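Local atomic coordinates of levoglucosan dehydrogenase (Pseudarthrobacter phenanthrenivorans, PDB entry 6A3F), a protein that oxidises levoglucosan to 3-dehydrolevoglucosan with NAD(+) as hydride acceptor, and works as a homotetramer of two-domain subunits. Residues 151-156 with 293-298; 159-164 with 314-319; 217-222 with 380-385. One frame throughout, in Å; residues are numbered along the deposited sequence.

Contact 1: residues 151-156 with 293-298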
ATOM      1  N   PHE B 151       6.638  26.979   6.706  1.00 20.29           N
ATOM      2  CA  PHE B 151       5.793  25.913   6.123  1.00 21.66           C
ATOM      3  C   PHE B 151       6.746  24.918   5.402  1.00 21.82           C
ATOM      4  O   PHE B 151       6.829  24.810   4.159  1.00 23.51           O
ATOM      5  CB  PHE B 151       4.701  26.499   5.220  1.00 21.67           C
ATOM      6  CG  PHE B 151       3.615  27.253   5.937  1.00 21.64           C
ATOM      7  CD1 PHE B 151       2.914  26.666   6.982  1.00 23.30           C
ATOM      8  CD2 PHE B 151       3.329  28.572   5.598  1.00 23.28           C
ATOM      9  CE1 PHE B 151       1.912  27.356   7.645  1.00 22.62           C
ATOM     10  CE2 PHE B 151       2.332  29.267   6.270  1.00 23.74           C
ATOM     11  CZ  PHE B 151       1.649  28.665   7.306  1.00 25.51           C
ATOM     12  N   ASN B 152       7.512  24.214   6.211  1.00 19.99           N
ATOM     13  CA  ASN B 152       8.651  23.439   5.757  1.00 21.03           C
ATOM     14  C   ASN B 152       8.190  22.251   4.884  1.00 21.65           C
ATOM     15  O   ASN B 152       8.980  21.772   4.033  1.00 21.79           O
ATOM     16  CB  ASN B 152       9.489  22.972   6.934  1.00 21.07           C
ATOM     17  CG  ASN B 152       8.711  22.049   7.830  1.00 22.34           C
ATOM     18  OD1 ASN B 152       7.769  22.518   8.465  1.00 23.85           O
ATOM     19  ND2 ASN B 152       9.027  20.746   7.791  1.00 21.91           N
ATOM     20  N   TYR B 153       6.954  21.768   5.079  1.00 20.06           N
ATOM     21  CA  TYR B 153       6.519  20.574   4.413  1.00 21.12           C
ATOM     22  C   TYR B 153       6.342  20.813   2.920  1.00 20.12           C
ATOM     23  O   TYR B 153       6.411  19.847   2.152  1.00 20.25           O
ATOM     24  CB  TYR B 153       5.233  20.008   5.002  1.00 21.02           C
ATOM     25  CG  TYR B 153       5.380  19.434   6.382  1.00 20.41           C
ATOM     26  CD1 TYR B 153       6.166  18.316   6.617  1.00 20.38           C
ATOM     27  CD2 TYR B 153       4.770  20.061   7.468  1.00 21.55           C
ATOM     28  CE1 TYR B 153       6.284  17.791   7.887  1.00 20.35           C
ATOM     29  CE2 TYR B 153       4.902  19.553   8.750  1.00 21.29           C
ATOM     30  CZ  TYR B 153       5.630  18.388   8.950  1.00 22.09           C
ATOM     31  OH  TYR B 153       5.760  17.840  10.201  1.00 20.23           O
ATOM     32  N   ARG B 154       6.202  22.059   2.470  1.00 22.94           N
ATOM     33  CA  ARG B 154       6.114  22.255   1.018  1.00 22.73           C
ATOM     34  C   ARG B 154       7.472  22.009   0.333  1.00 20.44           C
ATOM     35  O   ARG B 154       7.482  21.908  -0.905  1.00 22.11           O
ATOM     36  CB  ARG B 154       5.531  23.630   0.689  1.00 22.68           C
ATOM     37  CG  ARG B 154       6.512  24.779   0.854  1.00 23.45           C
ATOM     38  CD  ARG B 154       6.402  25.908  -0.168  1.00 22.61           C
ATOM     39  NE  ARG B 154       5.227  26.769   0.022  1.00 21.86           N
ATOM     40  CZ  ARG B 154       5.031  27.929  -0.616  1.00 21.96           C
ATOM     41  NH1 ARG B 154       5.935  28.365  -1.475  1.00 26.16           N
ATOM     42  NH2 ARG B 154       3.924  28.626  -0.430  1.00 23.32           N
ATOM     43  N   ARG B 155       8.578  21.922   1.080  1.00 21.13           N
ATOM     44  CA  ARG B 155       9.875  21.660   0.547  1.00 21.00           C
ATOM     45  C   ARG B 155      10.218  20.158   0.688  1.00 20.50           C
ATOM     46  O   ARG B 155      11.362  19.775   0.496  1.00 21.72           O
ATOM     47  CB  ARG B 155      10.935  22.571   1.185  1.00 20.24           C
ATOM     48  CG  ARG B 155      10.945  23.960   0.543  1.00 21.10           C
ATOM     49  CD  ARG B 155      11.799  24.996   1.229  1.00 22.79           C
ATOM     50  NE  ARG B 155      12.044  26.112   0.318  1.00 23.22           N
ATOM     51  CZ  ARG B 155      11.233  27.138   0.080  1.00 22.68           C
ATOM     52  NH1 ARG B 155      10.071  27.257   0.702  1.00 22.62           N
ATOM     53  NH2 ARG B 155      11.622  28.065  -0.794  1.00 24.28           N
ATOM     54  N   THR B 156       9.256  19.302   1.032  1.00 20.23           N
ATOM     55  CA  THR B 156       9.395  17.877   0.766  1.00 19.81           C
ATOM     56  C   THR B 156       9.591  17.705  -0.753  1.00 17.49           C
ATOM     57  O   THR B 156       8.777  18.208  -1.524  1.00 17.51           O
ATOM     58  CB  THR B 156       8.171  17.070   1.208  1.00 19.00           C
ATOM     59  OG1 THR B 156       7.771  17.327   2.567  1.00 20.33           O
ATOM     60  CG2 THR B 156       8.371  15.574   1.053  1.00 19.58           C
ATOM     61  N   ASN B 293       1.177  11.658  11.349  1.00 18.40           N
ATOM     62  CA  ASN B 293       1.607  12.872  10.756  1.00 17.54           C
ATOM     63  C   ASN B 293       1.126  12.836   9.304  1.00 17.55           C
ATOM     64  O   ASN B 293       1.897  12.956   8.366  1.00 18.36           O
ATOM     65  CB  ASN B 293       3.104  13.113  10.895  1.00 19.25           C
ATOM     66  CG  ASN B 293       3.454  14.587  10.820  1.00 19.77           C
ATOM     67  OD1 ASN B 293       2.817  15.418  11.481  1.00 18.79           O
ATOM     68  ND2 ASN B 293       4.456  14.948  10.024  1.00 18.20           N
ATOM     69  N   TYR B 294      -0.152  12.541   9.189  1.00 18.11           N
ATOM     70  CA  TYR B 294      -0.794  12.169   7.943  1.00 18.18           C
ATOM     71  C   TYR B 294      -1.215  13.429   7.189  1.00 20.05           C
ATOM     72  O   TYR B 294      -2.399  13.807   7.200  1.00 18.81           O
ATOM     73  CB  TYR B 294      -1.965  11.237   8.231  1.00 18.00           C
ATOM     74  CG  TYR B 294      -2.587  10.519   7.069  1.00 19.03           C
ATOM     75  CD1 TYR B 294      -1.885   9.563   6.333  1.00 19.31           C
ATOM     76  CD2 TYR B 294      -3.898  10.780   6.709  1.00 19.96           C
ATOM     77  CE1 TYR B 294      -2.479   8.895   5.286  1.00 18.50           C
ATOM     78  CE2 TYR B 294      -4.519  10.103   5.671  1.00 19.77           C
ATOM     79  CZ  TYR B 294      -3.806   9.153   4.958  1.00 20.51           C
ATOM     80  OH  TYR B 294      -4.459   8.548   3.928  1.00 20.48           O
ATOM     81  N   ILE B 295      -0.229  14.027   6.535  1.00 18.41           N
ATOM     82  CA  ILE B 295      -0.433  15.175   5.656  1.00 19.40           C
ATOM     83  C   ILE B 295      -0.663  14.649   4.244  1.00 19.62           C
ATOM     84  O   ILE B 295       0.212  13.944   3.704  1.00 18.30           O
ATOM     85  CB  ILE B 295       0.747  16.136   5.651  1.00 21.02           C
ATOM     86  CG1 ILE B 295       1.349  16.316   7.050  1.00 18.77           C
ATOM     87  CG2 ILE B 295       0.321  17.451   4.990  1.00 21.34           C
ATOM     88  CD1 ILE B 295       2.601  17.136   7.063  1.00 18.38           C
ATOM     89  N   THR B 296      -1.828  14.903   3.676  1.00 18.53           N
ATOM     90  CA  THR B 296      -2.149  14.342   2.337  1.00 18.14           C
ATOM     91  C   THR B 296      -2.689  15.421   1.413  1.00 19.12           C
ATOM     92  O   THR B 296      -3.253  16.475   1.872  1.00 18.72           O
ATOM     93  CB  THR B 296      -3.190  13.219   2.424  1.00 18.84           C
ATOM     94  OG1 THR B 296      -4.470  13.794   2.712  1.00 19.26           O
ATOM     95  CG2 THR B 296      -2.805  12.212   3.496  1.00 20.40           C
ATOM     96  N   PHE B 297      -2.531  15.174   0.108  1.00 18.25           N
ATOM     97  CA  PHE B 297      -3.400  15.908  -0.807  1.00 17.39           C
ATOM     98  C   PHE B 297      -3.685  15.001  -1.987  1.00 17.50           C
ATOM     99  O   PHE B 297      -2.897  14.057  -2.272  1.00 17.53           O
ATOM    100  CB  PHE B 297      -2.779  17.244  -1.232  1.00 18.23           C
ATOM    101  CG  PHE B 297      -1.424  17.169  -1.887  1.00 18.12           C
ATOM    102  CD1 PHE B 297      -1.292  16.801  -3.229  1.00 19.46           C
ATOM    103  CD2 PHE B 297      -0.291  17.577  -1.189  1.00 19.07           C
ATOM    104  CE1 PHE B 297      -0.038  16.779  -3.825  1.00 19.69           C
ATOM    105  CE2 PHE B 297       0.949  17.591  -1.813  1.00 22.68           C
ATOM    106  CZ  PHE B 297       1.069  17.176  -3.120  1.00 20.12           C
ATOM    107  N   GLU B 298      -4.813  15.280  -2.617  1.00 16.20           N
ATOM    108  CA  GLU B 298      -5.178  14.635  -3.846  1.00 18.06           C
ATOM    109  C   GLU B 298      -5.689  15.735  -4.762  1.00 19.51           C
ATOM    110  O   GLU B 298      -6.596  16.445  -4.371  1.00 18.09           O
ATOM    111  CB  GLU B 298      -6.259  13.580  -3.651  1.00 19.30           C
ATOM    112  CG  GLU B 298      -6.772  12.950  -4.947  1.00 17.96           C
ATOM    113  CD  GLU B 298      -7.353  11.535  -4.857  1.00 20.58           C
ATOM    114  OE1 GLU B 298      -7.185  10.860  -3.797  1.00 17.70           O
ATOM    115  OE2 GLU B 298      -7.911  11.043  -5.874  1.00 19.60           O
TER
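Tyr153 meets Asn293 and Ile295 across this contact, and its own backbone O is gripped twice by Thr156. Thr156 N lies 3.1 Å from Tyr153 O and Thr156 OG1 2.9 Å from it. These bonds follow directly on the short 3-10 turn 152-154, which lies between the last Rossmann strand, 147-149, and helix 157-167. The turn faces strand 294-301 of the large C-terminal sheet. Tyr153 is part of the levoglucosan site, and its neighbour Asn152 belongs to the NADH site. Tyr153 CG is anti to its carbonyl carbon (chi1 -69°), which sends the ring toward the strand. Its two faces are used differently. Ile295 CD1 sits over one face, 3.5 Å from the centroid of the Tyr153 ring and 4° off the normal. This is a centred CH-pi contact. The opposite face carries Asn152 ND2, 3.9 Å above the centre of the Tyr153 ring plane, and this amide nitrogen is bonded to Thr358 OG1. At the far end of the ring the tyrosine oxygen acts as an acceptor. Asn293 donates through its amide. The other end of this amide, Asn293 OD1, is held by Tyr181 OH. Leu351 of the second subunit also packs on Tyr153. The bond from Asn293 ND2 to Tyr153 OH is 3.2 Å long and fairly straight, 162° at the hydrogen, with the oxygen close to the amide plane.

Contact 2: residues 159-164 with 314-319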
ATOM      1  N   VAL B 159       6.566  17.065  -2.871  1.00 16.34           N
ATOM      2  CA  VAL B 159       5.632  18.162  -2.990  1.00 17.35           C
ATOM      3  C   VAL B 159       6.117  19.172  -4.054  1.00 18.03           C
ATOM      4  O   VAL B 159       5.313  19.622  -4.902  1.00 18.73           O
ATOM      5  CB  VAL B 159       5.401  18.829  -1.620  1.00 17.38           C
ATOM      6  CG1 VAL B 159       4.465  20.046  -1.759  1.00 17.78           C
ATOM      7  CG2 VAL B 159       4.879  17.796  -0.626  1.00 18.38           C
ATOM      8  N   ALA B 160       7.407  19.469  -4.057  1.00 19.38           N
ATOM      9  CA  ALA B 160       8.005  20.303  -5.128  1.00 20.07           C
ATOM     10  C   ALA B 160       7.894  19.590  -6.480  1.00 19.42           C
ATOM     11  O   ALA B 160       7.758  20.250  -7.489  1.00 18.42           O
ATOM     12  CB  ALA B 160       9.435  20.601  -4.813  1.00 20.84           C
ATOM     13  N   LEU B 161       7.987  18.266  -6.503  1.00 19.49           N
ATOM     14  CA  LEU B 161       7.758  17.482  -7.733  1.00 19.75           C
ATOM     15  C   LEU B 161       6.318  17.655  -8.234  1.00 20.10           C
ATOM     16  O   LEU B 161       6.061  17.762  -9.444  1.00 19.78           O
ATOM     17  CB  LEU B 161       8.052  16.005  -7.436  1.00 19.32           C
ATOM     18  CG  LEU B 161       7.838  15.062  -8.624  1.00 19.08           C
ATOM     19  CD1 LEU B 161       8.750  15.461  -9.783  1.00 18.63           C
ATOM     20  CD2 LEU B 161       8.147  13.623  -8.224  1.00 19.30           C
ATOM     21  N   ALA B 162       5.348  17.596  -7.334  1.00 19.23           N
ATOM     22  CA  ALA B 162       3.926  17.847  -7.694  1.00 19.36           C
ATOM     23  C   ALA B 162       3.788  19.229  -8.357  1.00 19.95           C
ATOM     24  O   ALA B 162       3.102  19.411  -9.395  1.00 18.97           O
ATOM     25  CB  ALA B 162       3.055  17.783  -6.465  1.00 19.18           C
ATOM     26  N   LYS B 163       4.458  20.195  -7.758  1.00 21.14           N
ATOM     27  CA  LYS B 163       4.434  21.572  -8.319  1.00 22.95           C
ATOM     28  C   LYS B 163       5.033  21.587  -9.730  1.00 20.02           C
ATOM     29  O   LYS B 163       4.464  22.216 -10.653  1.00 21.33           O
ATOM     30  CB  LYS B 163       5.182  22.528  -7.397  1.00 20.76           C
ATOM     31  CG  LYS B 163       5.336  23.951  -7.908  1.00 23.60           C
ATOM     32  CD  LYS B 163       4.026  24.679  -7.993  1.00 26.15           C
ATOM     33  CE  LYS B 163       4.204  26.173  -8.222  1.00 28.97           C
ATOM     34  NZ  LYS B 163       2.890  26.842  -8.242  1.00 29.44           N
ATOM     35  N   LYS B 164       6.084  20.819  -9.937  1.00 20.04           N
ATOM     36  CA  LYS B 164       6.760  20.794 -11.222  1.00 21.04           C
ATOM     37  C   LYS B 164       5.798  20.230 -12.280  1.00 20.69           C
ATOM     38  O   LYS B 164       5.651  20.815 -13.385  1.00 20.33           O
ATOM     39  CB  LYS B 164       8.053  19.996 -11.152  1.00 22.97           C
ATOM     40  CG  LYS B 164       8.722  19.799 -12.510  1.00 22.43           C
ATOM     41  CD  LYS B 164       9.755  18.734 -12.565  1.00 23.45           C
ATOM     42  CE  LYS B 164      10.554  18.781 -13.862  1.00 26.89           C
ATOM     43  NZ  LYS B 164      11.642  17.767 -13.890  1.00 26.36           N
ATOM     44  N   ASP B 314       8.767   9.979   0.773  1.00 17.81           N
ATOM     45  CA  ASP B 314       9.629   9.719  -0.368  1.00 17.81           C
ATOM     46  C   ASP B 314       8.892   9.512  -1.681  1.00 18.47           C
ATOM     47  O   ASP B 314       9.536   9.549  -2.754  1.00 19.19           O
ATOM     48  CB  ASP B 314      10.517   8.492  -0.135  1.00 18.37           C
ATOM     49  CG  ASP B 314      11.517   8.691   1.013  1.00 18.34           C
ATOM     50  OD1 ASP B 314      12.538   9.356   0.791  1.00 18.73           O
ATOM     51  OD2 ASP B 314      11.263   8.138   2.124  1.00 21.86           O
ATOM     52  N   GLU B 315       7.590   9.305  -1.604  1.00 17.25           N
ATOM     53  CA  GLU B 315       6.748   8.930  -2.680  1.00 20.01           C
ATOM     54  C   GLU B 315       5.870  10.089  -3.132  1.00 20.05           C
ATOM     55  O   GLU B 315       5.303  10.819  -2.302  1.00 19.41           O
ATOM     56  CB  GLU B 315       5.760   7.836  -2.258  1.00 23.18           C
ATOM     57  CG  GLU B 315       6.409   6.514  -1.972  1.00 24.64           C
ATOM     58  CD  GLU B 315       5.479   5.473  -1.379  1.00 22.61           C
ATOM     59  OE1 GLU B 315       4.244   5.593  -1.514  1.00 23.31           O
ATOM     60  OE2 GLU B 315       6.010   4.531  -0.801  1.00 29.57           O
ATOM     61  N   LEU B 316       5.656  10.148  -4.451  1.00 18.58           N
ATOM     62  CA  LEU B 316       4.543  10.871  -5.044  1.00 17.94           C
ATOM     63  C   LEU B 316       3.770   9.944  -5.984  1.00 19.24           C
ATOM     64  O   LEU B 316       4.387   9.264  -6.758  1.00 18.42           O
ATOM     65  CB  LEU B 316       5.008  12.102  -5.828  1.00 18.14           C
ATOM     66  CG  LEU B 316       3.869  13.034  -6.247  1.00 17.41           C
ATOM     67  CD1 LEU B 316       3.264  13.760  -5.037  1.00 17.71           C
ATOM     68  CD2 LEU B 316       4.369  14.075  -7.244  1.00 18.54           C
ATOM     69  N   GLN B 317       2.452   9.925  -5.902  1.00 16.36           N
ATOM     70  CA  GLN B 317       1.669   9.157  -6.822  1.00 17.60           C
ATOM     71  C   GLN B 317       1.130  10.083  -7.922  1.00 19.49           C
ATOM     72  O   GLN B 317       0.564  11.146  -7.623  1.00 17.87           O
ATOM     73  CB  GLN B 317       0.546   8.413  -6.117  1.00 20.23           C
ATOM     74  CG  GLN B 317       1.077   7.445  -5.077  1.00 25.10           C
ATOM     75  CD  GLN B 317      -0.028   6.717  -4.363  1.00 31.41           C
ATOM     76  OE1 GLN B 317      -0.177   6.820  -3.147  1.00 39.72           O
ATOM     77  NE2 GLN B 317      -0.800   5.949  -5.100  1.00 27.62           N
ATOM     78  N   VAL B 318       1.236   9.641  -9.163  1.00 18.52           N
ATOM     79  CA  VAL B 318       0.711  10.461 -10.286  1.00 19.40           C
ATOM     80  C   VAL B 318       0.124   9.551 -11.349  1.00 18.84           C
ATOM     81  O   VAL B 318       0.728   8.549 -11.666  1.00 19.65           O
ATOM     82  CB  VAL B 318       1.771  11.398 -10.875  1.00 18.62           C
ATOM     83  CG1 VAL B 318       3.033  10.696 -11.356  1.00 21.72           C
ATOM     84  CG2 VAL B 318       1.183  12.312 -11.956  1.00 22.52           C
ATOM     85  N   ALA B 319      -1.068   9.919 -11.838  1.00 19.67           N
ATOM     86  CA  ALA B 319      -1.765   9.186 -12.865  1.00 19.26           C
ATOM     87  C   ALA B 319      -1.908  10.127 -14.059  1.00 20.36           C
ATOM     88  O   ALA B 319      -2.450  11.195 -13.862  1.00 18.46           O
ATOM     89  CB  ALA B 319      -3.110   8.712 -12.360  1.00 18.71           C
TER
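Leu316 sends a single methyl, CD2, onto helix 157-167, where it meets Leu161 and Ala162. Leu316 is on strand 315-320 of the C-terminal sheet, so this is apolar packing of a helix on a sheet face. The conformation of Leu316 explains why one branch does all the touching. Its CG stands opposite the backbone N (chi1 -169°), and the second torsion puts CD2 in line with the extended chain. CD2 is therefore the methyl farthest from the strand backbone. It lands against the helix backbone, 3.7 Å from Ala162 N. Ala162 CB is also in contact, 4.0 Å from Leu316 CD2. Leu161 has nearly the same shape. Its CG is also turned away from the backbone N (chi1 179°), and its CD2 is likewise the extended branch. The two leucine side chains run at a slant to each other. Leu316 CD2 is 3.9 Å from both CG and CD2 of Leu161, so it lies alongside that side chain as well as against its methyl. Leu316 also packs on Ile306 and Phe308 of strand 304-309, and Ala162 on Ile306. Ala162 also touches Leu221 of helix 206-221. Leu161 packs on His339 and Pro340 in a loop and on Asp326 of the fourth subunit. Helix 157-167 is thus packed between the sheet, helix 206-221 and a neighbouring chain.

Contact 3: residues 217-222 with 380-385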
ATOM      1  N   MET B 217       0.081  24.396   1.284  1.00 20.27           N
ATOM      2  CA  MET B 217       0.165  23.506   0.104  1.00 22.26           C
ATOM      3  C   MET B 217      -0.902  23.831  -0.942  1.00 21.73           C
ATOM      4  O   MET B 217      -0.593  23.759  -2.104  1.00 20.85           O
ATOM      5  CB  MET B 217       0.048  22.025   0.481  1.00 21.44           C
ATOM      6  CG  MET B 217       1.271  21.527   1.123  1.00 22.71           C
ATOM      7  SD  MET B 217       1.241  19.715   1.461  1.00 24.12           S
ATOM      8  CE  MET B 217       2.670  19.666   2.538  1.00 23.91           C
ATOM      9  N   ALA B 218      -2.128  24.113  -0.539  1.00 19.11           N
ATOM     10  CA  ALA B 218      -3.197  24.456  -1.474  1.00 20.29           C
ATOM     11  C   ALA B 218      -2.831  25.742  -2.230  1.00 21.13           C
ATOM     12  O   ALA B 218      -3.030  25.819  -3.443  1.00 19.95           O
ATOM     13  CB  ALA B 218      -4.493  24.586  -0.769  1.00 20.09           C
ATOM     14  N   ARG B 219      -2.266  26.725  -1.518  1.00 20.04           N
ATOM     15  CA  ARG B 219      -1.909  27.992  -2.175  1.00 22.40           C
ATOM     16  C   ARG B 219      -0.760  27.738  -3.167  1.00 22.82           C
ATOM     17  O   ARG B 219      -0.723  28.298  -4.272  1.00 21.38           O
ATOM     18  CB  ARG B 219      -1.558  29.036  -1.123  1.00 23.70           C
ATOM     19  CG  ARG B 219      -2.759  29.599  -0.380  1.00 25.33           C
ATOM     20  CD  ARG B 219      -2.290  30.740   0.536  1.00 25.38           C
ATOM     21  NE  ARG B 219      -1.867  31.898  -0.232  1.00 25.93           N
ATOM     22  CZ  ARG B 219      -0.617  32.318  -0.406  1.00 27.53           C
ATOM     23  NH1 ARG B 219       0.409  31.718   0.179  1.00 28.18           N
ATOM     24  NH2 ARG B 219      -0.393  33.349  -1.203  1.00 29.24           N
ATOM     25  N   TYR B 220       0.172  26.874  -2.771  1.00 19.74           N
ATOM     26  CA  TYR B 220       1.392  26.593  -3.567  1.00 20.92           C
ATOM     27  C   TYR B 220       1.039  25.839  -4.866  1.00 21.11           C
ATOM     28  O   TYR B 220       1.550  26.137  -5.954  1.00 21.01           O
ATOM     29  CB  TYR B 220       2.397  25.854  -2.681  1.00 21.79           C
ATOM     30  CG  TYR B 220       3.674  25.362  -3.318  1.00 21.65           C
ATOM     31  CD1 TYR B 220       4.495  26.212  -4.052  1.00 21.53           C
ATOM     32  CD2 TYR B 220       4.056  24.034  -3.212  1.00 22.60           C
ATOM     33  CE1 TYR B 220       5.679  25.770  -4.628  1.00 21.14           C
ATOM     34  CE2 TYR B 220       5.256  23.577  -3.758  1.00 21.67           C
ATOM     35  CZ  TYR B 220       6.064  24.445  -4.473  1.00 23.69           C
ATOM     36  OH  TYR B 220       7.224  23.986  -5.014  1.00 21.74           O
ATOM     37  N   LEU B 221       0.219  24.829  -4.744  1.00 20.67           N
ATOM     38  CA  LEU B 221      -0.028  23.908  -5.822  1.00 20.47           C
ATOM     39  C   LEU B 221      -1.243  24.354  -6.642  1.00 20.73           C
ATOM     40  O   LEU B 221      -1.300  23.995  -7.831  1.00 21.61           O
ATOM     41  CB  LEU B 221      -0.297  22.493  -5.260  1.00 19.99           C
ATOM     42  CG  LEU B 221       0.857  21.889  -4.461  1.00 19.46           C
ATOM     43  CD1 LEU B 221       0.404  20.613  -3.755  1.00 22.06           C
ATOM     44  CD2 LEU B 221       2.063  21.622  -5.338  1.00 20.14           C
ATOM     45  N   VAL B 222      -2.274  24.969  -6.019  1.00 20.77           N
ATOM     46  CA  VAL B 222      -3.543  25.279  -6.716  1.00 21.66           C
ATOM     47  C   VAL B 222      -3.640  26.790  -7.002  1.00 23.04           C
ATOM     48  O   VAL B 222      -3.789  27.194  -8.160  1.00 24.12           O
ATOM     49  CB  VAL B 222      -4.781  24.810  -5.939  1.00 22.31           C
ATOM     50  CG1 VAL B 222      -6.070  25.070  -6.693  1.00 23.05           C
ATOM     51  CG2 VAL B 222      -4.668  23.340  -5.611  1.00 21.06           C
ATOM     52  N   PHE B 380       6.424  36.361   4.779  1.00 26.64           N
ATOM     53  CA  PHE B 380       5.404  36.897   5.662  1.00 25.93           C
ATOM     54  C   PHE B 380       4.139  37.302   4.885  1.00 23.33           C
ATOM     55  O   PHE B 380       3.071  37.287   5.481  1.00 26.03           O
ATOM     56  CB  PHE B 380       5.932  38.097   6.460  1.00 25.37           C
ATOM     57  CG  PHE B 380       6.776  37.780   7.674  1.00 26.35           C
ATOM     58  CD1 PHE B 380       7.430  36.555   7.804  1.00 24.31           C
ATOM     59  CD2 PHE B 380       7.020  38.765   8.625  1.00 28.76           C
ATOM     60  CE1 PHE B 380       8.262  36.306   8.869  1.00 26.30           C
ATOM     61  CE2 PHE B 380       7.858  38.519   9.697  1.00 28.73           C
ATOM     62  CZ  PHE B 380       8.468  37.286   9.823  1.00 28.54           C
ATOM     63  N   ALA B 381       4.232  37.630   3.594  1.00 25.38           N
ATOM     64  CA  ALA B 381       3.043  37.846   2.784  1.00 25.31           C
ATOM     65  C   ALA B 381       2.189  36.579   2.790  1.00 25.69           C
ATOM     66  O   ALA B 381       0.998  36.648   2.976  1.00 24.84           O
ATOM     67  CB  ALA B 381       3.382  38.229   1.366  1.00 25.84           C
ATOM     68  N   ASP B 382       2.853  35.427   2.547  1.00 26.67           N
ATOM     69  CA  ASP B 382       2.167  34.125   2.533  1.00 24.91           C
ATOM     70  C   ASP B 382       1.614  33.803   3.931  1.00 22.72           C
ATOM     71  O   ASP B 382       0.507  33.248   4.056  1.00 23.24           O
ATOM     72  CB  ASP B 382       3.130  33.039   2.014  1.00 25.53           C
ATOM     73  CG  ASP B 382       3.621  33.320   0.596  1.00 25.28           C
ATOM     74  OD1 ASP B 382       2.865  33.028  -0.390  1.00 29.22           O
ATOM     75  OD2 ASP B 382       4.753  33.886   0.461  1.00 25.95           O
ATOM     76  N   GLY B 383       2.406  34.104   4.970  1.00 22.85           N
ATOM     77  CA  GLY B 383       2.002  33.855   6.348  1.00 23.34           C
ATOM     78  C   GLY B 383       0.757  34.635   6.716  1.00 24.63           C
ATOM     79  O   GLY B 383      -0.178  34.124   7.314  1.00 25.79           O
ATOM     80  N   TYR B 384       0.731  35.873   6.278  1.00 23.41           N
ATOM     81  CA  TYR B 384      -0.399  36.731   6.527  1.00 24.36           C
ATOM     82  C   TYR B 384      -1.635  36.299   5.712  1.00 23.73           C
ATOM     83  O   TYR B 384      -2.721  36.279   6.284  1.00 23.06           O
ATOM     84  CB  TYR B 384       0.030  38.179   6.262  1.00 25.29           C
ATOM     85  CG  TYR B 384      -1.074  39.203   6.368  1.00 27.17           C
ATOM     86  CD1 TYR B 384      -2.062  39.103   7.336  1.00 25.31           C
ATOM     87  CD2 TYR B 384      -1.106  40.301   5.514  1.00 29.94           C
ATOM     88  CE1 TYR B 384      -3.084  40.044   7.431  1.00 28.87           C
ATOM     89  CE2 TYR B 384      -2.138  41.230   5.575  1.00 31.05           C
ATOM     90  CZ  TYR B 384      -3.108  41.120   6.559  1.00 33.42           C
ATOM     91  OH  TYR B 384      -4.103  42.054   6.617  1.00 33.95           O
ATOM     92  N   GLN B 385      -1.471  35.891   4.434  1.00 22.31           N
ATOM     93  CA  GLN B 385      -2.580  35.401   3.634  1.00 23.72           C
ATOM     94  C   GLN B 385      -3.195  34.159   4.294  1.00 22.22           C
ATOM     95  O   GLN B 385      -4.414  33.983   4.298  1.00 23.51           O
ATOM     96  CB  GLN B 385      -2.142  35.085   2.198  1.00 24.88           C
ATOM     97  CG  GLN B 385      -3.311  34.661   1.308  1.00 24.80           C
ATOM     98  CD  GLN B 385      -4.340  35.759   1.135  1.00 26.00           C
ATOM     99  OE1 GLN B 385      -4.125  36.701   0.373  1.00 29.48           O
ATOM    100  NE2 GLN B 385      -5.455  35.656   1.837  1.00 26.97           N
TER
HETATM  101  O   HOH W   1       2.167  34.996  -2.212  1.00 37.75           O
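Arg219 and Asp382 form a salt bridge between helices 206-221 and 380-399. The main bond runs from Arg219 NH1 to Asp382 OD1. It is 2.8 Å long and 167° at the hydrogen. OD1 lies almost exactly in the guanidinium plane and uses its anti lone pair, on the side away from OD2. The two flat groups are twisted 51° apart, and a single carboxylate oxygen takes the arginine. A second bond, from Arg219 NH2 to the same OD1, is weak at 3.4 Å. Water 1 reinforces this edge. It accepts from Arg219 NH2 at 3.2 Å and donates to Asp382 OD1 at 2.8 Å. Asp382 OD2 has its own partner, Ser379 N, just before the helix. This bond at the first turn probably helps hold the carboxylate, and the nearby helix start probably favours its negative charge. Arg219 NH2 also makes a salt bridge to Glu224 OE2, so the guanidinium is shared between two acids. Arg219 NE, like NH2, has a hydrogen-bond partner just beyond the two segments. A bend at chi3 (69°) helps bring the group over Gln385. Gln385 CB lies over one face of the guanidinium, toward its rim, and Gln385 CG comes within 3.5 Å of Arg219 NE. The amide of Gln385 is turned elsewhere: NE2 donates to Pro406 O and OE1 accepts from Ile408 N. The contact is an interhelical salt bridge with a bridging water. It joins a helix of the C-terminal domain to helix 380-399, which also packs on helix 130-141 of the Rossmann domain in this Gfo/Idh/MocA enzyme.

Contact 1 carries ligand-site residues and touches both others; its centre is about 11 Å from that of contact 2 and about 13 Å from that of contact 3, which are themselves about 18 Å apart. Phe297 joins all three: its CZ is 3.9 Å from Ala162 CB and 3.6 Å from Leu221 CD1. Met217 CE lies 3.6 Å from Tyr153 CB, so the helix of contact 3 also backs the levoglucosan-binding tyrosine. Contacts 2 and 3 are linked by a probable hydrogen bond, Lys163 NZ to Tyr220 O at 2.7 Å. Their touching residues are not ligand-site residues. Ala162 is about 12 Å from Tyr153 and Asp382 about 10 Å from Lys124, side chain to side chain.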